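Long-range contacts in 5-formaminoimidazole-4-carboxamide-1-(beta)-D-ribofuranosyl 5'-monophosphate synthetase (Methanocaldococcus jannaschii, PDB 2R7N), which catalyses the ATP- and formate-dependent formylation of AICAR to FAICAR, a folate-independent step of purine biosynthesis: residues A[17-22]-A[39-44]; A[26-31]-A[318-323]; A[136-141]-A[305-310]; A[295-300]-A[310-315]. All coordinates share one frame; numbering follows the deposited sequence.

Contact 1: A[17-22]-A[39-44]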
# COMPACT_ATOMS: atom_id res chain seq x y z
N ASP A 17 1.32 -21.40 -19.43
CA ASP A 17 1.24 -21.27 -17.97
C ASP A 17 2.52 -20.62 -17.47
O ASP A 17 2.61 -20.25 -16.30
CB ASP A 17 1.07 -22.63 -17.29
CG ASP A 17 -0.20 -23.35 -17.68
OD1 ASP A 17 -1.26 -22.68 -17.82
OD2 ASP A 17 -0.14 -24.59 -17.85
N GLU A 18 3.52 -20.51 -18.35
CA GLU A 18 4.84 -20.07 -17.94
C GLU A 18 5.46 -18.96 -18.80
O GLU A 18 6.68 -18.91 -18.95
CB GLU A 18 5.79 -21.27 -17.86
CG GLU A 18 5.28 -22.38 -16.96
CD GLU A 18 6.23 -23.55 -16.86
OE1 GLU A 18 7.31 -23.50 -17.49
OE2 GLU A 18 5.89 -24.52 -16.15
N ILE A 19 4.62 -18.09 -19.35
CA ILE A 19 5.11 -16.97 -20.16
C ILE A 19 6.02 -16.09 -19.31
O ILE A 19 5.60 -15.58 -18.26
CB ILE A 19 3.95 -16.11 -20.69
CG1 ILE A 19 3.30 -16.73 -21.94
CG2 ILE A 19 4.44 -14.72 -21.05
CD1 ILE A 19 3.74 -18.14 -22.26
N THR A 20 7.28 -15.95 -19.73
CA THR A 20 8.20 -15.02 -19.08
C THR A 20 8.27 -13.73 -19.90
O THR A 20 7.68 -13.60 -20.97
CB THR A 20 9.60 -15.59 -18.98
OG1 THR A 20 10.07 -15.91 -20.29
CG2 THR A 20 9.63 -16.86 -18.12
N ILE A 21 8.99 -12.74 -19.38
CA ILE A 21 9.20 -11.53 -20.15
C ILE A 21 10.68 -11.33 -20.26
O ILE A 21 11.40 -11.38 -19.27
CB ILE A 21 8.52 -10.31 -19.52
CG1 ILE A 21 7.03 -10.34 -19.84
CG2 ILE A 21 9.16 -9.01 -20.04
CD1 ILE A 21 6.23 -9.32 -19.11
N ALA A 22 11.15 -11.18 -21.50
CA ALA A 22 12.58 -10.97 -21.70
C ALA A 22 12.88 -9.65 -22.39
O ALA A 22 12.06 -9.11 -23.14
CB ALA A 22 13.19 -12.14 -22.47
N GLU A 39 3.89 -7.62 -12.04
CA GLU A 39 2.66 -8.16 -12.63
C GLU A 39 2.60 -9.67 -12.51
O GLU A 39 1.65 -10.30 -12.99
CB GLU A 39 2.52 -7.73 -14.09
CG GLU A 39 2.22 -6.24 -14.26
CD GLU A 39 0.87 -5.84 -13.71
OE1 GLU A 39 -0.15 -6.43 -14.13
OE2 GLU A 39 0.82 -4.93 -12.85
N GLY A 40 3.60 -10.26 -11.85
CA GLY A 40 3.59 -11.68 -11.57
C GLY A 40 4.48 -12.49 -12.48
O GLY A 40 4.75 -13.67 -12.22
N PHE A 41 4.98 -11.86 -13.54
CA PHE A 41 5.87 -12.53 -14.48
C PHE A 41 7.22 -12.85 -13.87
O PHE A 41 7.69 -12.17 -12.94
CB PHE A 41 6.10 -11.67 -15.71
CG PHE A 41 4.89 -11.52 -16.58
CD1 PHE A 41 4.57 -12.48 -17.51
CD2 PHE A 41 4.09 -10.40 -16.48
CE1 PHE A 41 3.46 -12.34 -18.32
CE2 PHE A 41 2.99 -10.24 -17.28
CZ PHE A 41 2.66 -11.21 -18.20
N SER A 42 7.82 -13.91 -14.39
CA SER A 42 9.22 -14.17 -14.18
C SER A 42 9.99 -13.54 -15.36
O SER A 42 9.53 -13.60 -16.52
CB SER A 42 9.47 -15.67 -14.09
OG SER A 42 10.83 -15.94 -13.77
N THR A 43 11.14 -12.95 -15.08
CA THR A 43 11.82 -12.11 -16.04
C THR A 43 13.15 -12.65 -16.49
O THR A 43 13.94 -13.16 -15.69
CB THR A 43 12.10 -10.72 -15.46
OG1 THR A 43 12.87 -10.87 -14.26
CG2 THR A 43 10.83 -9.99 -15.16
N VAL A 44 13.41 -12.50 -17.79
CA VAL A 44 14.68 -12.91 -18.39
C VAL A 44 15.44 -11.69 -18.91
O VAL A 44 14.94 -10.91 -19.72
CB VAL A 44 14.43 -13.90 -19.53
CG1 VAL A 44 15.74 -14.22 -20.25
CG2 VAL A 44 13.75 -15.16 -19.01
O HOH W 1 6.24 -15.77 -15.74
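The carbonyl oxygen of I21 is the polar centre here: V44 N donates to it in an almost straight bond, N to O 2.7 Å at 175°, tilted some 25° from the carbonyl plane, and the CA-H of T43 closes on the same oxygen. One step back, I21 N gives its hydrogen to S42 O at 3.0 Å, this time in the carbonyl plane. Two residues before I21 the link goes through a water, which donates to I19 O and accepts from S42 N. These are parallel pairs, I21 beside T43 and A22 beside V44, and strands 20-24 and 43-48 with helix 29-38 between them make a beta-alpha-beta crossover of the Rossmann-like N-terminal sheet. G40 ends that helix in a Schellman motif, and F41 follows at once. I21 CG1 lies beside its backbone N (chi1 -78°) and the chain runs on extended, which lays CD1 over the F41 ring as a CH-pi contact, 3.6 Å from the centroid. The ring's edge meets I19 O in plane, while I19 CG2 lies 3.8 Å from F41 CE1. Replacing F41 with an alanine would probably leave I21 CD1 without its aromatic seat and open a gap toward I347 of helix 339-353. On the other face A22 CB meets V44 CB at 3.6 Å. Direct backbone bonds thus hold the strands where they pair, and water takes over where they splay.

Contact 2: A[26-31]-A[318-323]. With FAI (5-(formylamino)-1-(5-O-phosphono-beta-D-ribofuranosyl)-1H-imidazole-4-carboxamide), chain E.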
# COMPACT_ATOMS: atom_id res chain seq x y z
N SER A 26 19.71 -3.29 -20.70
CA SER A 26 20.11 -1.92 -21.03
C SER A 26 18.92 -1.10 -21.48
O SER A 26 17.83 -1.63 -21.71
CB SER A 26 21.17 -1.93 -22.14
OG SER A 26 21.34 -0.65 -22.73
N HIS A 27 19.14 0.21 -21.61
CA HIS A 27 18.17 1.15 -22.19
C HIS A 27 17.00 1.51 -21.27
O HIS A 27 16.96 2.61 -20.70
CB HIS A 27 17.64 0.67 -23.55
CG HIS A 27 16.77 1.69 -24.22
ND1 HIS A 27 15.39 1.63 -24.19
CD2 HIS A 27 17.07 2.81 -24.91
CE1 HIS A 27 14.89 2.66 -24.84
NE2 HIS A 27 15.89 3.40 -25.28
N THR A 28 16.05 0.60 -21.15
CA THR A 28 14.89 0.81 -20.28
C THR A 28 14.56 -0.43 -19.46
O THR A 28 13.51 -0.49 -18.82
CB THR A 28 13.66 1.16 -21.12
OG1 THR A 28 13.71 0.42 -22.35
CG2 THR A 28 13.62 2.65 -21.43
N SER A 29 15.45 -1.41 -19.45
CA SER A 29 15.10 -2.74 -18.97
C SER A 29 14.72 -2.79 -17.47
O SER A 29 13.79 -3.48 -17.09
CB SER A 29 16.20 -3.75 -19.28
OG SER A 29 17.36 -3.47 -18.52
N LEU A 30 15.45 -2.06 -16.64
CA LEU A 30 15.21 -2.05 -15.20
C LEU A 30 13.72 -2.01 -14.85
O LEU A 30 13.27 -2.81 -14.05
CB LEU A 30 15.94 -0.90 -14.52
CG LEU A 30 17.44 -1.15 -14.52
CD1 LEU A 30 18.19 -0.00 -13.93
CD2 LEU A 30 17.75 -2.42 -13.77
N HIS A 31 12.97 -1.11 -15.46
CA HIS A 31 11.54 -1.02 -15.19
C HIS A 31 10.67 -1.90 -16.11
O HIS A 31 9.50 -2.14 -15.82
CB HIS A 31 11.04 0.44 -15.20
CG HIS A 31 11.09 1.09 -16.54
ND1 HIS A 31 10.07 1.00 -17.45
CD2 HIS A 31 12.04 1.87 -17.11
CE1 HIS A 31 10.38 1.68 -18.54
NE2 HIS A 31 11.57 2.22 -18.36
N GLY A 318 13.35 7.95 -21.79
CA GLY A 318 12.87 8.90 -20.79
C GLY A 318 11.98 8.27 -19.73
O GLY A 318 11.83 8.82 -18.64
N THR A 319 11.39 7.11 -20.06
CA THR A 319 10.46 6.43 -19.14
C THR A 319 11.19 6.08 -17.86
O THR A 319 10.56 5.87 -16.82
CB THR A 319 9.87 5.15 -19.73
OG1 THR A 319 10.94 4.33 -20.22
CG2 THR A 319 8.93 5.46 -20.88
N ASN A 320 12.52 6.05 -17.94
CA ASN A 320 13.33 5.85 -16.75
C ASN A 320 13.12 6.94 -15.71
O ASN A 320 13.36 6.72 -14.53
CB ASN A 320 14.81 5.72 -17.13
CG ASN A 320 15.08 4.51 -17.99
OD1 ASN A 320 14.37 3.50 -17.90
ND2 ASN A 320 16.08 4.60 -18.86
N SER A 321 12.66 8.11 -16.13
CA SER A 321 12.43 9.20 -15.20
C SER A 321 11.27 8.89 -14.26
O SER A 321 11.17 9.49 -13.19
CB SER A 321 12.18 10.53 -15.95
OG SER A 321 10.84 10.64 -16.41
N PHE A 322 10.41 7.95 -14.66
CA PHE A 322 9.32 7.48 -13.79
C PHE A 322 9.23 5.95 -13.58
O PHE A 322 8.17 5.34 -13.78
CB PHE A 322 7.97 8.06 -14.19
CG PHE A 322 7.49 7.65 -15.55
CD1 PHE A 322 8.14 8.07 -16.71
CD2 PHE A 322 6.33 6.91 -15.68
CE1 PHE A 322 7.67 7.73 -17.96
CE2 PHE A 322 5.85 6.54 -16.94
CZ PHE A 322 6.52 6.95 -18.09
N MET A 323 10.31 5.33 -13.15
CA MET A 323 10.25 3.91 -12.83
C MET A 323 9.44 3.66 -11.54
O MET A 323 8.84 2.60 -11.37
CB MET A 323 11.65 3.34 -12.72
CG MET A 323 12.48 3.61 -13.94
SD MET A 323 13.85 2.50 -14.15
CE MET A 323 15.09 3.22 -13.07
OP2 FAI E . 22.23 3.31 -23.88
P FAI E . 22.22 2.95 -25.46
OP1 FAI E . 22.40 1.36 -25.53
OP3 FAI E . 23.30 3.64 -26.21
O3 FAI E . 20.77 3.31 -26.01
C4 FAI E . 20.48 2.99 -27.38
C FAI E . 19.61 4.08 -28.01
O FAI E . 18.78 4.52 -26.94
C3 FAI E . 20.41 5.31 -28.49
O3' FAI E . 20.20 5.45 -29.90
C2 FAI E . 19.79 6.50 -27.75
O2' FAI E . 19.37 7.50 -28.68
C1 FAI E . 18.55 5.92 -27.08
N FAI E . 18.48 6.34 -25.67
C5 FAI E . 19.21 5.80 -24.69
N1 FAI E . 18.91 6.38 -23.53
C3A FAI E . 17.98 7.30 -23.78
C6 FAI E . 17.39 8.18 -22.69
O5 FAI E . 17.71 7.95 -21.52
N2 FAI E . 16.57 9.16 -23.08
C7A FAI E . 17.71 7.28 -25.14
N3 FAI E . 16.81 8.03 -25.80
C8 FAI E . 15.73 7.47 -26.38
O6 FAI E . 15.41 6.27 -26.40
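H31 is an imidazole ringed by oxygen and sulfur: N320 OD1 sits at its edge, in plane, 3.0 Å from CD2; the backbone oxygens of T28 and T319 lie over opposite faces; and M323 SD reaches the edge as a sulfur-aromatic contact, 4.5 Å from the centroid. Its CG is wedged between backbone N and carbonyl carbon (chi1 67°), which sends the ring across to the 3-10 turn 318-321. There NE2 makes a weak, bent bond to T319 OG1 (2.9 Å, 120°), a hydroxyl also bonded to D316 O, while H31 ND1 takes its hydrogen from G340 N. The firm link across the contact is N320 ND2 to H27 O, 2.8 Å and 169°, lying in both the amide and the carbonyl plane. H27 in turn bonds T28 OG1 through ND1 (2.8 Å), and its NE2 points at the formyl oxygen O6 of the bound product FAICAR, 3.1 Å away; R314 gives that oxygen a second donor. With ND1 accepting from G340, the hydrogen of H31 probably sits on NE2. Through N320 the turn holds the carbonyl of H27, an AICAR-binding residue, and so the ATP-grasp part probably helps position a ligand contact made by the N-terminal part.

Contact 3: A[136-141]-A[305-310]. With ADP (adenosine-5'-diphosphate), chain D.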
# COMPACT_ATOMS: atom_id res chain seq x y z
N GLY A 136 -0.30 14.38 -39.28
CA GLY A 136 -0.78 15.75 -39.10
C GLY A 136 -0.12 16.42 -37.91
O GLY A 136 -0.72 17.27 -37.24
N LEU A 137 1.12 16.04 -37.65
CA LEU A 137 1.83 16.61 -36.51
C LEU A 137 2.77 17.73 -36.91
O LEU A 137 3.37 17.70 -37.99
CB LEU A 137 2.58 15.51 -35.75
CG LEU A 137 1.68 14.42 -35.16
CD1 LEU A 137 2.50 13.39 -34.42
CD2 LEU A 137 0.61 15.02 -34.24
N ARG A 138 2.89 18.74 -36.06
CA ARG A 138 3.87 19.80 -36.27
C ARG A 138 5.27 19.24 -36.17
O ARG A 138 5.64 18.66 -35.15
CB ARG A 138 3.69 20.91 -35.25
CG ARG A 138 2.34 21.59 -35.33
CD ARG A 138 2.34 22.84 -34.48
NE ARG A 138 1.09 23.58 -34.63
CZ ARG A 138 0.07 23.51 -33.78
NH1 ARG A 138 0.14 22.72 -32.71
NH2 ARG A 138 -1.02 24.24 -34.00
N VAL A 139 6.05 19.42 -37.23
CA VAL A 139 7.47 19.07 -37.23
C VAL A 139 8.29 20.32 -37.57
O VAL A 139 7.75 21.28 -38.15
CB VAL A 139 7.76 17.93 -38.23
CG1 VAL A 139 7.23 16.62 -37.69
CG2 VAL A 139 7.14 18.23 -39.58
N PRO A 140 9.58 20.35 -37.19
CA PRO A 140 10.38 21.51 -37.61
C PRO A 140 10.53 21.55 -39.14
O PRO A 140 10.56 20.49 -39.76
CB PRO A 140 11.73 21.28 -36.94
CG PRO A 140 11.77 19.84 -36.57
CD PRO A 140 10.35 19.37 -36.41
N LYS A 141 10.59 22.74 -39.72
CA LYS A 141 10.76 22.86 -41.18
C LYS A 141 12.04 22.18 -41.63
O LYS A 141 13.08 22.31 -40.98
CB LYS A 141 10.75 24.32 -41.63
CG LYS A 141 9.40 25.00 -41.51
CD LYS A 141 9.40 26.40 -42.10
CE LYS A 141 8.01 27.04 -41.97
NZ LYS A 141 7.96 28.45 -42.46
N GLU A 305 2.56 25.58 -29.00
CA GLU A 305 2.41 24.55 -30.02
C GLU A 305 3.53 23.58 -29.82
O GLU A 305 4.69 23.99 -29.70
CB GLU A 305 2.51 25.14 -31.42
CG GLU A 305 1.46 26.19 -31.75
CD GLU A 305 1.84 27.08 -32.93
OE1 GLU A 305 2.88 26.84 -33.60
OE2 GLU A 305 1.09 28.05 -33.18
N LEU A 306 3.20 22.30 -29.79
CA LEU A 306 4.21 21.27 -29.59
C LEU A 306 4.70 20.78 -30.93
O LEU A 306 3.92 20.31 -31.76
CB LEU A 306 3.64 20.10 -28.79
CG LEU A 306 3.39 20.27 -27.29
CD1 LEU A 306 2.31 19.29 -26.85
CD2 LEU A 306 4.68 20.06 -26.50
N VAL A 307 6.00 20.87 -31.14
CA VAL A 307 6.59 20.51 -32.40
C VAL A 307 7.45 19.27 -32.20
O VAL A 307 8.38 19.27 -31.40
CB VAL A 307 7.47 21.67 -32.95
CG1 VAL A 307 8.14 21.26 -34.27
CG2 VAL A 307 6.63 22.94 -33.14
N VAL A 308 7.14 18.22 -32.94
CA VAL A 308 7.81 16.94 -32.76
C VAL A 308 9.06 16.86 -33.62
O VAL A 308 8.98 16.86 -34.85
CB VAL A 308 6.86 15.79 -33.13
CG1 VAL A 308 7.50 14.44 -32.84
CG2 VAL A 308 5.53 15.95 -32.40
N PHE A 309 10.21 16.78 -32.98
CA PHE A 309 11.47 16.76 -33.69
C PHE A 309 12.02 15.34 -33.77
O PHE A 309 13.01 15.08 -34.44
CB PHE A 309 12.49 17.67 -33.00
CG PHE A 309 12.94 17.17 -31.65
CD1 PHE A 309 13.88 16.17 -31.55
CD2 PHE A 309 12.44 17.74 -30.49
CE1 PHE A 309 14.31 15.71 -30.32
CE2 PHE A 309 12.86 17.28 -29.25
CZ PHE A 309 13.79 16.26 -29.17
N GLU A 310 11.37 14.43 -33.07
CA GLU A 310 11.77 13.03 -33.07
C GLU A 310 10.65 12.18 -32.48
O GLU A 310 9.76 12.69 -31.81
CB GLU A 310 13.06 12.85 -32.26
CG GLU A 310 13.71 11.47 -32.36
CD GLU A 310 14.24 11.16 -33.75
OE1 GLU A 310 14.80 12.07 -34.40
OE2 GLU A 310 14.11 10.00 -34.19
PB ADP D . 17.44 11.71 -30.76
O1B ADP D . 16.56 10.93 -31.72
O2B ADP D . 18.92 11.66 -31.09
O3B ADP D . 17.12 11.45 -29.29
PA ADP D . 17.71 14.17 -32.10
O1A ADP D . 16.67 14.53 -33.13
O2A ADP D . 19.03 13.53 -32.45
O3A ADP D . 16.99 13.25 -30.99
O5' ADP D . 18.10 15.51 -31.32
C5' ADP D . 19.16 15.47 -30.38
C4' ADP D . 18.90 16.60 -29.41
O4' ADP D . 19.12 17.85 -30.08
C3' ADP D . 17.45 16.61 -28.95
O3' ADP D . 17.28 15.89 -27.72
C2' ADP D . 17.13 18.09 -28.80
O2' ADP D . 17.43 18.54 -27.47
C1' ADP D . 18.06 18.76 -29.80
N9 ADP D . 17.26 18.98 -31.00
C8 ADP D . 16.92 18.06 -31.92
N7 ADP D . 16.13 18.61 -32.88
C5 ADP D . 15.95 19.91 -32.57
C6 ADP D . 15.23 21.06 -33.16
N6 ADP D . 14.52 20.94 -34.30
N1 ADP D . 15.29 22.23 -32.50
C2 ADP D . 15.99 22.37 -31.35
N3 ADP D . 16.67 21.37 -30.76
C4 ADP D . 16.68 20.14 -31.32
O HOH W 2 1.29 20.45 -31.84
O HOH W 3 1.43 18.73 -33.28
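P140 and V307 form the apolar centre, CD to CG1 3.6 Å, where the linker after helix 125-135 crosses edge strand 306-312 of the ATP-grasp domain. V308 CG2 extends the patch weakly toward L137 CD1, and toward ADP P140 CG nears F309 CB. At F309 and E310, both facing Q297, the chain makes a classic beta bulge. With CG between backbone N and carbonyl carbon (chi1 68°), the F309 ring swings to ADP, its CE1 3.5 Å from C3' of the ribose. A serine for F309 would probably leave the ribose and the adenine face near N7 without this wall and the nucleotide freer to shift. P140 CG meets the adenine's N6 from the linker, and E199 and E200, both hydrogen-bonded to ADP, lie beside it. Outward, V308 N donates to R138 O at 2.7 Å. At the solvent-exposed end R138 stacks its guanidinium on the E305 side chain, CG over its centre and the guanidinium and carboxylate planes 14° apart; the charge pairing is long, no N-H pointing at the carboxylate, whose OE1 bonds N301. One water joins the segments, accepting from R138 NH1 at 2.7 Å and donating to L306 O at 2.6 Å.

Contact 4: A[295-300]-A[310-315]. With ADP (adenosine-5'-diphosphate), chain D; FAI (5-(formylamino)-1-(5-O-phosphono-beta-D-ribofuranosyl)-1H-imidazole-4-carboxamide), chain E.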
# COMPACT_ATOMS: atom_id res chain seq x y z
N CYS A 295 6.85 7.30 -28.09
CA CYS A 295 7.21 8.61 -27.57
C CYS A 295 7.20 9.67 -28.66
O CYS A 295 7.73 9.45 -29.75
CB CYS A 295 8.59 8.55 -26.93
SG CYS A 295 9.18 10.09 -26.26
N LEU A 296 6.56 10.80 -28.37
CA LEU A 296 6.74 12.01 -29.17
C LEU A 296 7.72 12.93 -28.45
O LEU A 296 7.42 13.44 -27.37
CB LEU A 296 5.41 12.74 -29.40
CG LEU A 296 4.38 11.94 -30.21
CD1 LEU A 296 3.13 12.76 -30.47
CD2 LEU A 296 4.98 11.44 -31.51
N GLN A 297 8.91 13.09 -29.02
CA GLN A 297 9.92 14.00 -28.46
C GLN A 297 9.71 15.39 -29.05
O GLN A 297 10.12 15.66 -30.16
CB GLN A 297 11.31 13.49 -28.78
CG GLN A 297 11.53 12.08 -28.30
CD GLN A 297 12.72 11.43 -28.95
OE1 GLN A 297 12.60 10.36 -29.55
NE2 GLN A 297 13.89 12.07 -28.83
N SER A 298 9.07 16.25 -28.29
CA SER A 298 8.61 17.52 -28.82
C SER A 298 9.26 18.73 -28.17
O SER A 298 10.02 18.62 -27.21
CB SER A 298 7.10 17.60 -28.68
OG SER A 298 6.73 17.63 -27.31
N LEU A 299 8.95 19.90 -28.73
CA LEU A 299 9.39 21.16 -28.16
C LEU A 299 8.21 22.09 -28.17
O LEU A 299 7.48 22.18 -29.16
CB LEU A 299 10.55 21.76 -28.96
CG LEU A 299 11.92 21.12 -28.68
CD1 LEU A 299 12.90 21.30 -29.84
CD2 LEU A 299 12.50 21.65 -27.38
N CYS A 300 7.98 22.75 -27.05
CA CYS A 300 6.84 23.62 -26.95
C CYS A 300 7.30 25.03 -27.29
O CYS A 300 8.05 25.65 -26.53
CB CYS A 300 6.22 23.53 -25.55
SG CYS A 300 4.66 24.43 -25.39
N GLU A 310 11.37 14.43 -33.07
CA GLU A 310 11.77 13.03 -33.07
C GLU A 310 10.65 12.18 -32.48
O GLU A 310 9.76 12.69 -31.81
CB GLU A 310 13.06 12.85 -32.26
CG GLU A 310 13.71 11.47 -32.36
CD GLU A 310 14.24 11.16 -33.75
OE1 GLU A 310 14.80 12.07 -34.40
OE2 GLU A 310 14.11 10.00 -34.19
N MET A 311 10.69 10.88 -32.77
CA MET A 311 9.73 9.96 -32.20
C MET A 311 10.31 8.57 -32.04
O MET A 311 11.19 8.16 -32.80
CB MET A 311 8.47 9.88 -33.05
CG MET A 311 8.62 9.01 -34.27
SD MET A 311 7.07 8.26 -34.77
CE MET A 311 7.17 6.68 -33.94
N SER A 312 9.81 7.84 -31.05
CA SER A 312 10.17 6.45 -30.86
C SER A 312 8.90 5.62 -31.03
O SER A 312 7.82 6.07 -30.66
CB SER A 312 10.76 6.22 -29.46
OG SER A 312 11.72 7.22 -29.14
N ALA A 313 9.04 4.45 -31.63
CA ALA A 313 7.91 3.57 -31.90
C ALA A 313 7.93 2.40 -30.92
O ALA A 313 6.98 1.62 -30.82
CB ALA A 313 7.96 3.06 -33.33
N ARG A 314 9.04 2.30 -30.19
CA ARG A 314 9.16 1.38 -29.07
C ARG A 314 9.15 2.20 -27.78
O ARG A 314 8.69 3.34 -27.77
CB ARG A 314 10.43 0.54 -29.21
CG ARG A 314 11.59 1.25 -29.90
CD ARG A 314 12.27 2.26 -28.99
NE ARG A 314 13.52 2.76 -29.56
CZ ARG A 314 14.32 3.64 -28.96
NH1 ARG A 314 15.44 4.04 -29.56
NH2 ARG A 314 14.02 4.11 -27.76
N VAL A 315 9.63 1.62 -26.68
CA VAL A 315 9.68 2.38 -25.44
C VAL A 315 10.89 3.30 -25.47
O VAL A 315 11.97 2.91 -25.91
CB VAL A 315 9.71 1.48 -24.18
CG1 VAL A 315 11.00 0.67 -24.10
CG2 VAL A 315 9.52 2.31 -22.91
PB ADP D . 17.44 11.71 -30.76
O1B ADP D . 16.56 10.93 -31.72
O2B ADP D . 18.92 11.66 -31.09
O3B ADP D . 17.12 11.45 -29.29
PA ADP D . 17.71 14.17 -32.10
O1A ADP D . 16.67 14.53 -33.13
O2A ADP D . 19.03 13.53 -32.45
O3A ADP D . 16.99 13.25 -30.99
O5' ADP D . 18.10 15.51 -31.32
C5' ADP D . 19.16 15.47 -30.38
C4' ADP D . 18.90 16.60 -29.41
O4' ADP D . 19.12 17.85 -30.08
C3' ADP D . 17.45 16.61 -28.95
O3' ADP D . 17.28 15.89 -27.72
C2' ADP D . 17.13 18.09 -28.80
O2' ADP D . 17.43 18.54 -27.47
C1' ADP D . 18.06 18.76 -29.80
N9 ADP D . 17.26 18.98 -31.00
C8 ADP D . 16.92 18.06 -31.92
N7 ADP D . 16.13 18.61 -32.88
C5 ADP D . 15.95 19.91 -32.57
C6 ADP D . 15.23 21.06 -33.16
N6 ADP D . 14.52 20.94 -34.30
N1 ADP D . 15.29 22.23 -32.50
C2 ADP D . 15.99 22.37 -31.35
N3 ADP D . 16.67 21.37 -30.76
C4 ADP D . 16.68 20.14 -31.32
OP2 FAI E . 22.23 3.31 -23.88
P FAI E . 22.22 2.95 -25.46
OP1 FAI E . 22.40 1.36 -25.53
OP3 FAI E . 23.30 3.64 -26.21
O3 FAI E . 20.77 3.31 -26.01
C4 FAI E . 20.48 2.99 -27.38
C FAI E . 19.61 4.08 -28.01
O FAI E . 18.78 4.52 -26.94
C3 FAI E . 20.41 5.31 -28.49
O3' FAI E . 20.20 5.45 -29.90
C2 FAI E . 19.79 6.50 -27.75
O2' FAI E . 19.37 7.50 -28.68
C1 FAI E . 18.55 5.92 -27.08
N FAI E . 18.48 6.34 -25.67
C5 FAI E . 19.21 5.80 -24.69
N1 FAI E . 18.91 6.38 -23.53
C3A FAI E . 17.98 7.30 -23.78
C6 FAI E . 17.39 8.18 -22.69
O5 FAI E . 17.71 7.95 -21.52
N2 FAI E . 16.57 9.16 -23.08
C7A FAI E . 17.71 7.28 -25.14
N3 FAI E . 16.81 8.03 -25.80
C8 FAI E . 15.73 7.47 -26.38
O6 FAI E . 15.41 6.27 -26.40
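Backbone bonds join C295 and S312 both ways: C295 N to S312 O at 3.0 Å and S312 N to C295 O at 2.9 Å. Two residues along, Q297 N hydrogen-bonds E310 O, coming from above its carbonyl plane, while the return bond from E310 N to Q297 O is weak at 3.4 Å, in keeping with the bulge at F309 and E310. L296 and M311 form the non-hydrogen-bonded pair between them, and the CA-H of M311 leans on C295 O. Apolar contact across the strands is modest: L296 CD2 meets M311 CB at 4.1 Å, on the face covered by helix 268-285. On the other face lie Q297, E310 and S312, with C295 among them. Q297 and E310 run side by side, the amide OE1 3.2 Å from E310 CG, and Q297 NE2 sends a weak bond to the beta-phosphate oxygen O3B of ADP. Both are predicted to bind magnesium, consistent with their place beside the ADP phosphates. S312 OG, hydrogen-bonded to D316, lies 3.3 Å from Q297 OE1. Past the strand R314 curls back, bent at chi2 (76°), and its NH2 serves two acceptors: FAICAR O6 at 2.9 Å, in the guanidinium plane, and V315 O at 3.0 Å. This is the antiparallel hairpin of an ATP-grasp domain, its Q297/E310 face turned to the nucleotide phosphates and the following loop reaching the bound product.

In the fold
From the N terminus, contact 1 opens first: strand 20-24 passes through helix 29-38 to strand 43-48, a short loop closed within the N-terminal parallel sheet. Contact 2 starts at the head of that helix, so it crosses contact 1, and it closes only near residue 320, tying the N-terminal part to the loop after strand 306-312. Contacts 3 and 4 are nested inside that long loop and cross each other. Contact 3 brings the linker after helix 125-135 to strand 306-312; contact 4 pairs that strand with 292-300, and the two share E310. Contacts 3 and 4 border ADP, contacts 2 and 4 FAICAR, while contact 1 lies remote from both.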